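Local coordinates for Trp Repressor Binding Protein (Bacillus subtilis, PDB 1RLI) that is a putative NAD(P)H-dependent oxidoreductase of the flavodoxin-like FMN reductase family, probably using FMN as its cofactor, at residues Q99-P104 / H144-S149. Residues are numbered along the deposited sequence; the frame is centred on the assembly and turned at random.
Sequences QTLRDP and HFMGMS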
ATOM      1  N   GLN D  99     -20.531  14.987  -5.927  1.00 18.07           N
ATOM      2  CA  GLN D  99     -21.644  15.852  -6.320  1.00 19.33           C
ATOM      3  C   GLN D  99     -22.403  15.246  -7.489  1.00 18.11           C
ATOM      4  O   GLN D  99     -23.627  15.226  -7.509  1.00 16.31           O
ATOM      5  CB  GLN D  99     -21.137  17.238  -6.743  1.00 22.08           C
ATOM      6  CG  GLN D  99     -20.874  18.196  -5.599  1.00 24.25           C
ATOM      7  CD  GLN D  99     -20.225  19.505  -6.068  1.00 29.73           C
ATOM      8  OE1 GLN D  99     -20.653  20.141  -7.057  1.00 28.22           O
ATOM      9  NE2 GLN D  99     -19.189  19.917  -5.350  1.00 31.83           N
ATOM     10  N   THR D 100     -21.669  14.755  -8.474  1.00 16.42           N
ATOM     11  CA  THR D 100     -22.302  14.180  -9.647  1.00 15.01           C
ATOM     12  C   THR D 100     -23.124  12.949  -9.314  1.00 18.61           C
ATOM     13  O   THR D 100     -24.117  12.670  -9.982  1.00 18.46           O
ATOM     14  CB  THR D 100     -21.228  13.870 -10.704  1.00 17.77           C
ATOM     15  OG1 THR D 100     -20.428  15.051 -10.887  1.00 14.63           O
ATOM     16  CG2 THR D 100     -21.856  13.472 -12.006  1.00 16.01           C
ATOM     17  N   LEU D 101     -22.727  12.217  -8.276  1.00 15.97           N
ATOM     18  CA  LEU D 101     -23.463  11.028  -7.862  1.00 18.12           C
ATOM     19  C   LEU D 101     -24.819  11.401  -7.263  1.00 18.77           C
ATOM     20  O   LEU D 101     -25.660  10.530  -7.025  1.00 19.49           O
ATOM     21  CB  LEU D 101     -22.643  10.230  -6.849  1.00 18.74           C
ATOM     22  CG  LEU D 101     -21.495   9.425  -7.477  1.00 17.67           C
ATOM     23  CD1 LEU D 101     -20.474   9.051  -6.411  1.00 17.51           C
ATOM     24  CD2 LEU D 101     -22.053   8.171  -8.128  1.00 18.99           C
ATOM     25  N   ARG D 102     -25.031  12.700  -7.037  1.00 18.40           N
ATOM     26  CA  ARG D 102     -26.293  13.186  -6.478  1.00 20.92           C
ATOM     27  C   ARG D 102     -26.944  14.164  -7.455  1.00 21.20           C
ATOM     28  O   ARG D 102     -27.949  14.799  -7.126  1.00 20.20           O
ATOM     29  CB  ARG D 102     -26.024  13.916  -5.147  1.00 24.47           C
ATOM     30  CG  ARG D 102     -25.282  13.059  -4.115  1.00 32.17           C
ATOM     31  CD  ARG D 102     -25.236  13.697  -2.723  1.00 34.99           C
ATOM     32  NE  ARG D 102     -24.472  14.939  -2.692  1.00 38.66           N
ATOM     33  CZ  ARG D 102     -23.232  15.055  -2.222  1.00 37.47           C
ATOM     34  NH1 ARG D 102     -22.598  14.001  -1.727  1.00 38.81           N
ATOM     35  NH2 ARG D 102     -22.620  16.231  -2.262  1.00 37.00           N
ATOM     36  N   ASP D 103     -26.373  14.271  -8.657  1.00 19.22           N
ATOM     37  CA  ASP D 103     -26.829  15.235  -9.676  1.00 19.50           C
ATOM     38  C   ASP D 103     -27.963  14.702 -10.556  1.00 19.55           C
ATOM     39  O   ASP D 103     -27.753  13.789 -11.333  1.00 20.28           O
ATOM     40  CB  ASP D 103     -25.610  15.610 -10.541  1.00 20.73           C
ATOM     41  CG  ASP D 103     -25.843  16.813 -11.431  1.00 22.58           C
ATOM     42  OD1 ASP D 103     -27.002  17.139 -11.725  1.00 22.25           O
ATOM     43  OD2 ASP D 103     -24.847  17.436 -11.846  1.00 23.08           O
ATOM     44  N   PRO D 104     -29.178  15.299 -10.475  1.00 20.64           N
ATOM     45  CA  PRO D 104     -30.274  14.799 -11.307  1.00 22.17           C
ATOM     46  C   PRO D 104     -30.050  14.972 -12.808  1.00 23.63           C
ATOM     47  O   PRO D 104     -30.772  14.380 -13.610  1.00 27.18           O
ATOM     48  CB  PRO D 104     -31.483  15.598 -10.802  1.00 22.10           C
ATOM     49  CG  PRO D 104     -30.873  16.928 -10.534  1.00 21.84           C
ATOM     50  CD  PRO D 104     -29.588  16.525  -9.768  1.00 20.69           C
ATOM     51  N   HIS D 144     -12.593   0.917  -7.743  1.00 15.13           N
ATOM     52  CA  HIS D 144     -13.386  -0.166  -7.191  1.00 17.25           C
ATOM     53  C   HIS D 144     -14.690   0.369  -6.620  1.00 17.57           C
ATOM     54  O   HIS D 144     -15.720  -0.286  -6.698  1.00 15.86           O
ATOM     55  CB  HIS D 144     -12.646  -0.882  -6.077  1.00 20.28           C
ATOM     56  CG  HIS D 144     -13.439  -1.989  -5.458  1.00 23.85           C
ATOM     57  ND1 HIS D 144     -13.606  -3.211  -6.072  1.00 24.85           N
ATOM     58  CD2 HIS D 144     -14.152  -2.043  -4.307  1.00 24.21           C
ATOM     59  CE1 HIS D 144     -14.387  -3.973  -5.325  1.00 24.44           C
ATOM     60  NE2 HIS D 144     -14.730  -3.288  -4.249  1.00 26.01           N
ATOM     61  N   PHE D 145     -14.638   1.552  -6.024  1.00 16.17           N
ATOM     62  CA  PHE D 145     -15.839   2.144  -5.443  1.00 18.18           C
ATOM     63  C   PHE D 145     -16.868   2.423  -6.545  1.00 18.75           C
ATOM     64  O   PHE D 145     -18.077   2.252  -6.345  1.00 19.98           O
ATOM     65  CB  PHE D 145     -15.460   3.437  -4.712  1.00 20.28           C
ATOM     66  CG  PHE D 145     -16.644   4.185  -4.141  1.00 21.66           C
ATOM     67  CD1 PHE D 145     -17.146   3.872  -2.881  1.00 24.26           C
ATOM     68  CD2 PHE D 145     -17.288   5.161  -4.898  1.00 22.63           C
ATOM     69  CE1 PHE D 145     -18.294   4.525  -2.379  1.00 24.89           C
ATOM     70  CE2 PHE D 145     -18.430   5.817  -4.413  1.00 24.08           C
ATOM     71  CZ  PHE D 145     -18.931   5.494  -3.150  1.00 23.47           C
ATOM     72  N   MET D 146     -16.374   2.849  -7.705  1.00 17.05           N
ATOM     73  CA  MET D 146     -17.209   3.176  -8.848  1.00 17.66           C
ATOM     74  C   MET D 146     -17.528   1.939  -9.679  1.00 18.70           C
ATOM     75  O   MET D 146     -18.296   2.023 -10.629  1.00 20.13           O
ATOM     76  CB  MET D 146     -16.520   4.221  -9.737  1.00 16.88           C
ATOM     77  CG  MET D 146     -16.299   5.586  -9.091  1.00 18.06           C
ATOM     78  SD  MET D 146     -17.815   6.457  -8.603  1.00 22.39           S
ATOM     79  CE  MET D 146     -18.510   6.954 -10.219  1.00 19.48           C
ATOM     80  N   GLY D 147     -16.942   0.801  -9.322  1.00 18.40           N
ATOM     81  CA  GLY D 147     -17.180  -0.429 -10.063  1.00 20.10           C
ATOM     82  C   GLY D 147     -16.431  -0.484 -11.375  1.00 22.31           C
ATOM     83  O   GLY D 147     -16.650  -1.371 -12.205  1.00 23.39           O
ATOM     84  N   MET D 148     -15.531   0.468 -11.564  1.00 19.16           N
ATOM     85  CA  MET D 148     -14.730   0.557 -12.775  1.00 19.93           C
ATOM     86  C   MET D 148     -13.556  -0.416 -12.729  1.00 21.31           C
ATOM     87  O   MET D 148     -12.894  -0.535 -11.708  1.00 22.75           O
ATOM     88  CB  MET D 148     -14.199   1.984 -12.905  1.00 20.66           C
ATOM     89  CG  MET D 148     -15.314   3.042 -12.885  1.00 23.48           C
ATOM     90  SD  MET D 148     -14.711   4.712 -12.562  1.00 24.68           S
ATOM     91  CE  MET D 148     -13.670   4.928 -14.067  1.00 23.69           C
ATOM     92  N   SER D 149     -13.300  -1.102 -13.839  1.00 21.29           N
ATOM     93  CA  SER D 149     -12.186  -2.036 -13.897  1.00 20.49           C
ATOM     94  C   SER D 149     -10.873  -1.268 -14.106  1.00 20.59           C
ATOM     95  O   SER D 149     -10.728  -0.520 -15.061  1.00 20.72           O
ATOM     96  CB  SER D 149     -12.383  -3.027 -15.045  1.00 23.16           C
ATOM     97  OG  SER D 149     -13.569  -3.772 -14.846  1.00 29.30           O
TER
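Leu101 meets Phe145 and Met146 with one methyl each, a small apolar contact with no hydrogen bond across it. CD1 of Leu101 comes up to the edge of the Phe145 ring, near the ring plane and 4.3 Å from CE2. The other branch, CD2, meets the terminal methyl of Met146, with 4.3 Å between Leu101 CD2 and Met146 CE. Met146 is folded by three turns of like sign (chi3 -72°), which swings its end round to the leucine; Phe145 instead extends its ring with CG anti to the backbone N (chi1 176°). In this flavodoxin-like alpha/beta fold the contact joins the type I turn of 100-103 to the C-terminal end of helix 133-146, which leads into strand 149-157, the outermost of the sheet within this chain. Trp83 of the second subunit packs on Leu101 and Met146 and sets its ring nearly perpendicular to that of Phe145, so the patch belongs to a subunit interface. Within the chain, Phe109 of helix 109-114 touches both Leu101 and Met146. The turn, with Asp103 N 3.1 Å from Thr100 O, presents Leu101, while Thr100 OG1 is hydrogen-bonded to Tyr62 OH. Directly after Met146, Gly147 leaves helical geometry with positive phi (76°), closing helix 133-146 in a Schellman motif.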